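PDB 1R5B: eukaryotic peptide chain release factor GTP-binding subunit from Schizosaccharomyces pombe, which is a GTP-binding translation release factor of the elongation factor Tu family, with a P-loop domain followed by two antiparallel beta domains. Local coordinates for residues M263-R268 / S328-D333; A272-P277 / G291-G296. One frame throughout, in Å; residues are numbered along the deposited sequence.

Interaction 1. Residues M263-R268 / S328-D333; sequences MTHLER and SSICGD
Thr-264 and His-265 meet the side chain of Ile-330 at its far end. The terminal methyl CD1 of Ile-330 lies 3.8 Å from Thr-264 CG2, and it is 4.0 Å from His-265 CB. One methyl thus touches both loop side chains. The isoleucine runs roughly at right angles to the histidine side chain. The other branch of Thr-264 faces the turn backbone. Its OG1 is 3.4 Å from Gly-332 CA and 3.6 Å from Cys-331 O, a van der Waals approach. Cys-331 SG adds a loose contact with Thr-264 O at 3.9 Å.

The placement of Ile-330 comes from its first torsion. CG1 stands between the backbone N and the carbonyl carbon (chi1 62°), and CD1 extends from there to the two loop residues. Behind it, residues 330 to 333 form a type II beta turn, closed by Asp-333 N to Ile-330 O at 3.1 Å. Gly-332 takes the positive phi this turn needs. Asp-333 braces the turn a second time: its OD2 accepts Ile-330 N at 3.1 Å in a nearly straight bond (171°), from above the carboxylate plane.

The imidazole of His-265 also meets the ring of His-183, at about 20° between planes. Residues 263-266 link helix 256-262 to helix 267-270. Leu-266 packs on Val-44 and Ile-147 of the GTP-binding domain's sheet. The turn ends strand 325-330 of the following beta domain and leads into strand 334-340. Cys-331 also touches Lys-269 and Val-270 of helix 267-270, beside this small interdomain contact.

Interaction 2. Residues A272-P277 / G291-G296; sequences APFIMP and GKIEAG
Ile-275 and Ala-295 form a single antiparallel bridge, a hydrogen-bonded pair, where the two segments run nearly opposite ways (169°). Ile-275 N donates to Ala-295 O at 2.9 Å. On the return side, Ile-275 O accepts Glu-294 N at 2.8 Å and, weakly, Ala-295 N at 3.3 Å. Two successive residues therefore face one, which makes a classic beta bulge. Towards the hairpin turn, a water replaces a direct link: it donates to Pro-277 O and accepts from Lys-292 N. At the other end Ala-272 O is 3.0 Å from Gly-296 CA. Gly-296 has positive phi, and its CA lies close against the backbone of 272-274.

The side chains pack on two faces. On one, Phe-274 meets Ile-293, the two side chains crossing at about a right angle. Phe-274 CE1 is 3.7 Å from Ile-293 CG2, while Ile-293 CD1 lies at the edge of the ring, in its plane. Met-276 follows, with CG anti to the backbone N (chi1 -178°). This lays Met-276 CG 3.6 Å from Lys-292 O, and the chain, bent at chi3, runs past Gly-291. On the other face, Ala-295 CB fits against Ile-275 CD1 at 3.9 Å. Glu-294 contributes its aliphatic part, with CG 3.6 Å from Pro-277 CD.

This is the open end of the hairpin of strands 275-283 and 287-292. Phe-274 and Met-276 continue onto Leu-352 of strand 351-353, and Met-276 and Ile-293 onto Val-335 of strand 334-340. Helix 443-446 of the C-terminal beta domain covers the Ile-275, Pro-277 and Glu-294 side through Met-445.

Interactions 1 and 2 lie side by side, about 9 Å between centres, and meet at Ile-293. Its backbone pairs with the turn of 328-333: Gly-332 N is 2.8 Å from Ile-293 O, and Ile-293 N is 2.9 Å from Asp-333 O, both probable hydrogen bonds. Its side chain packs there too, with CG2 3.6 Å from Cys-331 CA. The turn that meets the GTP-binding domain in interaction 1 is thus tied to the bulge at the open end of the hairpin in interaction 2. Helix 267-270 begins within 263-268, and the chain leads on from it into 272-277. Together the two contacts connect the GTP-binding domain, the middle beta domain and, through helix 443-446, the C-terminal domain.

Interaction 1. Residues M263-R268 / S328-D333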
loop_
_atom_site.group_PDB
_atom_site.type_symbol
_atom_site.label_atom_id
_atom_site.label_comp_id
_atom_site.label_asym_id
_atom_site.label_seq_id
_atom_site.Cartn_x
_atom_site.Cartn_y
_atom_site.Cartn_z
ATOM N N MET A 263 2.027 -2.593 6.461
ATOM C CA MET A 263 0.593 -2.906 6.491
ATOM C C MET A 263 0.038 -3.121 5.101
ATOM O O MET A 263 0.203 -2.316 4.211
ATOM C CB MET A 263 -0.177 -1.685 7.005
ATOM C CG MET A 263 -0.860 -1.877 8.237
ATOM S SD MET A 263 -1.808 -0.447 8.627
ATOM C CE MET A 263 -3.356 -1.315 8.722
ATOM N N THR A 264 -0.754 -4.138 4.975
ATOM C CA THR A 264 -1.251 -4.550 3.697
ATOM C C THR A 264 -2.744 -4.180 3.518
ATOM O O THR A 264 -3.183 -3.874 2.417
ATOM C CB THR A 264 -0.969 -6.035 3.622
ATOM O OG1 THR A 264 -0.416 -6.339 2.355
ATOM C CG2 THR A 264 -2.172 -6.851 3.764
ATOM N N HIS A 265 -3.502 -4.165 4.605
ATOM C CA HIS A 265 -4.923 -3.855 4.531
ATOM C C HIS A 265 -5.153 -2.343 4.534
ATOM O O HIS A 265 -5.233 -1.750 5.585
ATOM C CB HIS A 265 -5.636 -4.505 5.709
ATOM C CG HIS A 265 -7.119 -4.578 5.568
ATOM N ND1 HIS A 265 -7.929 -3.460 5.563
ATOM C CD2 HIS A 265 -7.943 -5.643 5.458
ATOM C CE1 HIS A 265 -9.192 -3.844 5.452
ATOM N NE2 HIS A 265 -9.225 -5.161 5.383
ATOM N N LEU A 266 -5.207 -1.734 3.345
ATOM C CA LEU A 266 -5.600 -0.337 3.180
ATOM C C LEU A 266 -6.996 -0.290 2.522
ATOM O O LEU A 266 -7.177 -0.761 1.397
ATOM C CB LEU A 266 -4.576 0.405 2.309
ATOM C CG LEU A 266 -3.089 0.334 2.688
ATOM C CD1 LEU A 266 -2.268 1.224 1.803
ATOM C CD2 LEU A 266 -2.852 0.720 4.077
ATOM N N GLU A 267 -7.970 0.285 3.212
ATOM C CA GLU A 267 -9.373 0.184 2.786
ATOM C C GLU A 267 -9.676 0.612 1.358
ATOM O O GLU A 267 -10.411 -0.076 0.694
ATOM C CB GLU A 267 -10.301 0.960 3.705
ATOM C CG GLU A 267 -10.328 0.492 5.147
ATOM C CD GLU A 267 -10.795 -0.950 5.327
ATOM O OE1 GLU A 267 -11.467 -1.519 4.440
ATOM O OE2 GLU A 267 -10.470 -1.500 6.396
ATOM N N ARG A 268 -9.142 1.738 0.885
ATOM C CA ARG A 268 -9.426 2.157 -0.485
ATOM C C ARG A 268 -8.949 1.112 -1.488
ATOM O O ARG A 268 -9.643 0.821 -2.459
ATOM C CB ARG A 268 -8.799 3.513 -0.819
ATOM C CG ARG A 268 -9.439 4.684 -0.073
ATOM C CD ARG A 268 -8.848 6.049 -0.386
ATOM N NE ARG A 268 -7.405 6.091 -0.145
ATOM C CZ ARG A 268 -6.584 6.997 -0.656
ATOM N NH1 ARG A 268 -7.040 7.960 -1.434
ATOM N NH2 ARG A 268 -5.287 6.936 -0.386
ATOM N N SER A 328 -10.498 -16.481 1.131
ATOM C CA SER A 328 -10.381 -15.161 0.500
ATOM C C SER A 328 -8.997 -14.532 0.673
ATOM O O SER A 328 -8.219 -14.952 1.518
ATOM C CB SER A 328 -11.456 -14.198 1.038
ATOM O OG SER A 328 -11.099 -13.678 2.308
ATOM N N SER A 329 -8.716 -13.515 -0.137
ATOM C CA SER A 329 -7.450 -12.794 -0.080
ATOM C C SER A 329 -7.634 -11.353 -0.503
ATOM O O SER A 329 -8.592 -11.021 -1.166
ATOM C CB SER A 329 -6.422 -13.453 -0.996
ATOM O OG SER A 329 -5.941 -14.645 -0.419
ATOM N N ILE A 330 -6.689 -10.502 -0.137
ATOM C CA ILE A 330 -6.761 -9.078 -0.458
ATOM C C ILE A 330 -5.467 -8.600 -1.089
ATOM O O ILE A 330 -4.471 -9.338 -1.129
ATOM C CB ILE A 330 -7.055 -8.269 0.818
ATOM C CG1 ILE A 330 -5.939 -8.437 1.856
ATOM C CG2 ILE A 330 -8.392 -8.703 1.435
ATOM C CD1 ILE A 330 -5.791 -7.239 2.766
ATOM N N CYS A 331 -5.484 -7.366 -1.584
ATOM C CA CYS A 331 -4.279 -6.698 -2.050
ATOM C C CYS A 331 -3.118 -6.929 -1.079
ATOM O O CYS A 331 -3.276 -6.816 0.153
ATOM C CB CYS A 331 -4.536 -5.195 -2.194
ATOM S SG CYS A 331 -5.360 -4.469 -0.739
ATOM N N GLY A 332 -1.959 -7.245 -1.644
ATOM C CA GLY A 332 -0.737 -7.445 -0.885
ATOM C C GLY A 332 -0.470 -8.912 -0.587
ATOM O O GLY A 332 0.581 -9.259 -0.072
ATOM N N ASP A 333 -1.423 -9.776 -0.906
ATOM C CA ASP A 333 -1.248 -11.206 -0.733
ATOM C C ASP A 333 -0.675 -11.815 -2.001
ATOM O O ASP A 333 -1.036 -11.410 -3.110
ATOM C CB ASP A 333 -2.580 -11.887 -0.429
ATOM C CG ASP A 333 -3.138 -11.504 0.922
ATOM O OD1 ASP A 333 -2.437 -10.854 1.724
ATOM O OD2 ASP A 333 -4.284 -11.829 1.267
#

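Interaction 2. Residues A272-P277 / G291-G296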
loop_
_atom_site.group_PDB
_atom_site.type_symbol
_atom_site.label_atom_id
_atom_site.label_comp_id
_atom_site.label_asym_id
_atom_site.label_seq_id
_atom_site.Cartn_x
_atom_site.Cartn_y
_atom_site.Cartn_z
ATOM N N ALA A 272 -11.144 -1.362 -3.937
ATOM C CA ALA A 272 -10.957 -1.106 -5.341
ATOM C C ALA A 272 -11.232 -2.382 -6.134
ATOM O O ALA A 272 -11.220 -3.483 -5.579
ATOM C CB ALA A 272 -9.519 -0.654 -5.593
ATOM N N PRO A 273 -11.426 -2.250 -7.437
ATOM C CA PRO A 273 -11.568 -3.438 -8.302
ATOM C C PRO A 273 -10.372 -4.376 -8.187
ATOM O O PRO A 273 -9.248 -3.907 -8.082
ATOM C CB PRO A 273 -11.624 -2.845 -9.713
ATOM C CG PRO A 273 -12.037 -1.402 -9.525
ATOM C CD PRO A 273 -11.492 -0.982 -8.191
ATOM N N PHE A 274 -10.614 -5.677 -8.208
ATOM C CA PHE A 274 -9.562 -6.691 -8.142
ATOM C C PHE A 274 -8.581 -6.514 -9.305
ATOM O O PHE A 274 -8.992 -6.311 -10.455
ATOM C CB PHE A 274 -10.211 -8.084 -8.180
ATOM C CG PHE A 274 -9.236 -9.249 -8.149
ATOM C CD1 PHE A 274 -8.458 -9.503 -7.031
ATOM C CD2 PHE A 274 -9.150 -10.126 -9.224
ATOM C CE1 PHE A 274 -7.572 -10.595 -6.996
ATOM C CE2 PHE A 274 -8.274 -11.228 -9.188
ATOM C CZ PHE A 274 -7.486 -11.453 -8.081
ATOM N N ILE A 275 -7.292 -6.567 -8.986
ATOM C CA ILE A 275 -6.215 -6.561 -9.965
ATOM C C ILE A 275 -5.106 -7.498 -9.487
ATOM O O ILE A 275 -4.615 -7.336 -8.386
ATOM C CB ILE A 275 -5.633 -5.155 -10.117
ATOM C CG1 ILE A 275 -6.731 -4.163 -10.553
ATOM C CG2 ILE A 275 -4.461 -5.192 -11.121
ATOM C CD1 ILE A 275 -6.298 -2.710 -10.586
ATOM N N MET A 276 -4.722 -8.471 -10.310
ATOM C CA MET A 276 -3.629 -9.401 -9.996
ATOM C C MET A 276 -2.916 -9.783 -11.285
ATOM O O MET A 276 -3.421 -10.611 -12.032
ATOM C CB MET A 276 -4.125 -10.688 -9.312
ATOM C CG MET A 276 -2.977 -11.642 -8.941
ATOM S SD MET A 276 -3.391 -13.346 -8.589
ATOM C CE MET A 276 -3.351 -13.991 -10.076
ATOM N N PRO A 277 -1.755 -9.190 -11.545
ATOM C CA PRO A 277 -0.893 -9.648 -12.638
ATOM C C PRO A 277 -0.493 -11.107 -12.447
ATOM O O PRO A 277 -0.215 -11.520 -11.326
ATOM C CB PRO A 277 0.332 -8.738 -12.528
ATOM C CG PRO A 277 -0.141 -7.533 -11.757
ATOM C CD PRO A 277 -1.187 -8.032 -10.834
ATOM N N GLY A 291 0.225 -15.094 -8.520
ATOM C CA GLY A 291 0.534 -13.678 -8.580
ATOM C C GLY A 291 0.279 -12.959 -7.271
ATOM O O GLY A 291 -0.196 -13.555 -6.303
ATOM N N LYS A 292 0.609 -11.672 -7.249
ATOM C CA LYS A 292 0.401 -10.818 -6.075
ATOM C C LYS A 292 -0.777 -9.910 -6.379
ATOM O O LYS A 292 -0.775 -9.222 -7.383
ATOM C CB LYS A 292 1.656 -9.973 -5.795
ATOM C CG LYS A 292 1.676 -9.170 -4.458
ATOM C CD LYS A 292 2.607 -7.928 -4.558
ATOM C CE LYS A 292 2.892 -7.283 -3.195
ATOM N NZ LYS A 292 3.493 -5.878 -3.225
ATOM N N ILE A 293 -1.774 -9.902 -5.508
ATOM C CA ILE A 293 -2.934 -9.039 -5.689
ATOM C C ILE A 293 -2.506 -7.581 -5.488
ATOM O O ILE A 293 -1.970 -7.237 -4.452
ATOM C CB ILE A 293 -4.049 -9.421 -4.727
ATOM C CG1 ILE A 293 -4.414 -10.890 -4.924
ATOM C CG2 ILE A 293 -5.260 -8.541 -4.973
ATOM C CD1 ILE A 293 -5.407 -11.429 -3.902
ATOM N N GLU A 294 -2.689 -6.751 -6.512
ATOM C CA GLU A 294 -2.301 -5.335 -6.440
ATOM C C GLU A 294 -3.416 -4.444 -5.929
ATOM O O GLU A 294 -3.152 -3.401 -5.335
ATOM C CB GLU A 294 -1.838 -4.836 -7.800
ATOM C CG GLU A 294 -0.579 -5.534 -8.291
ATOM C CD GLU A 294 0.618 -5.348 -7.373
ATOM O OE1 GLU A 294 0.733 -4.314 -6.666
ATOM O OE2 GLU A 294 1.463 -6.259 -7.384
ATOM N N ALA A 295 -4.649 -4.870 -6.133
ATOM C CA ALA A 295 -5.790 -4.123 -5.668
ATOM C C ALA A 295 -6.948 -5.061 -5.452
ATOM O O ALA A 295 -7.061 -6.084 -6.117
ATOM C CB ALA A 295 -6.173 -3.065 -6.722
ATOM N N GLY A 296 -7.824 -4.682 -4.537
ATOM C CA GLY A 296 -9.124 -5.304 -4.369
ATOM C C GLY A 296 -9.043 -6.596 -3.603
ATOM O O GLY A 296 -8.092 -6.836 -2.866
HETATM O O HOH W 1 1.800 -10.360 -9.755
#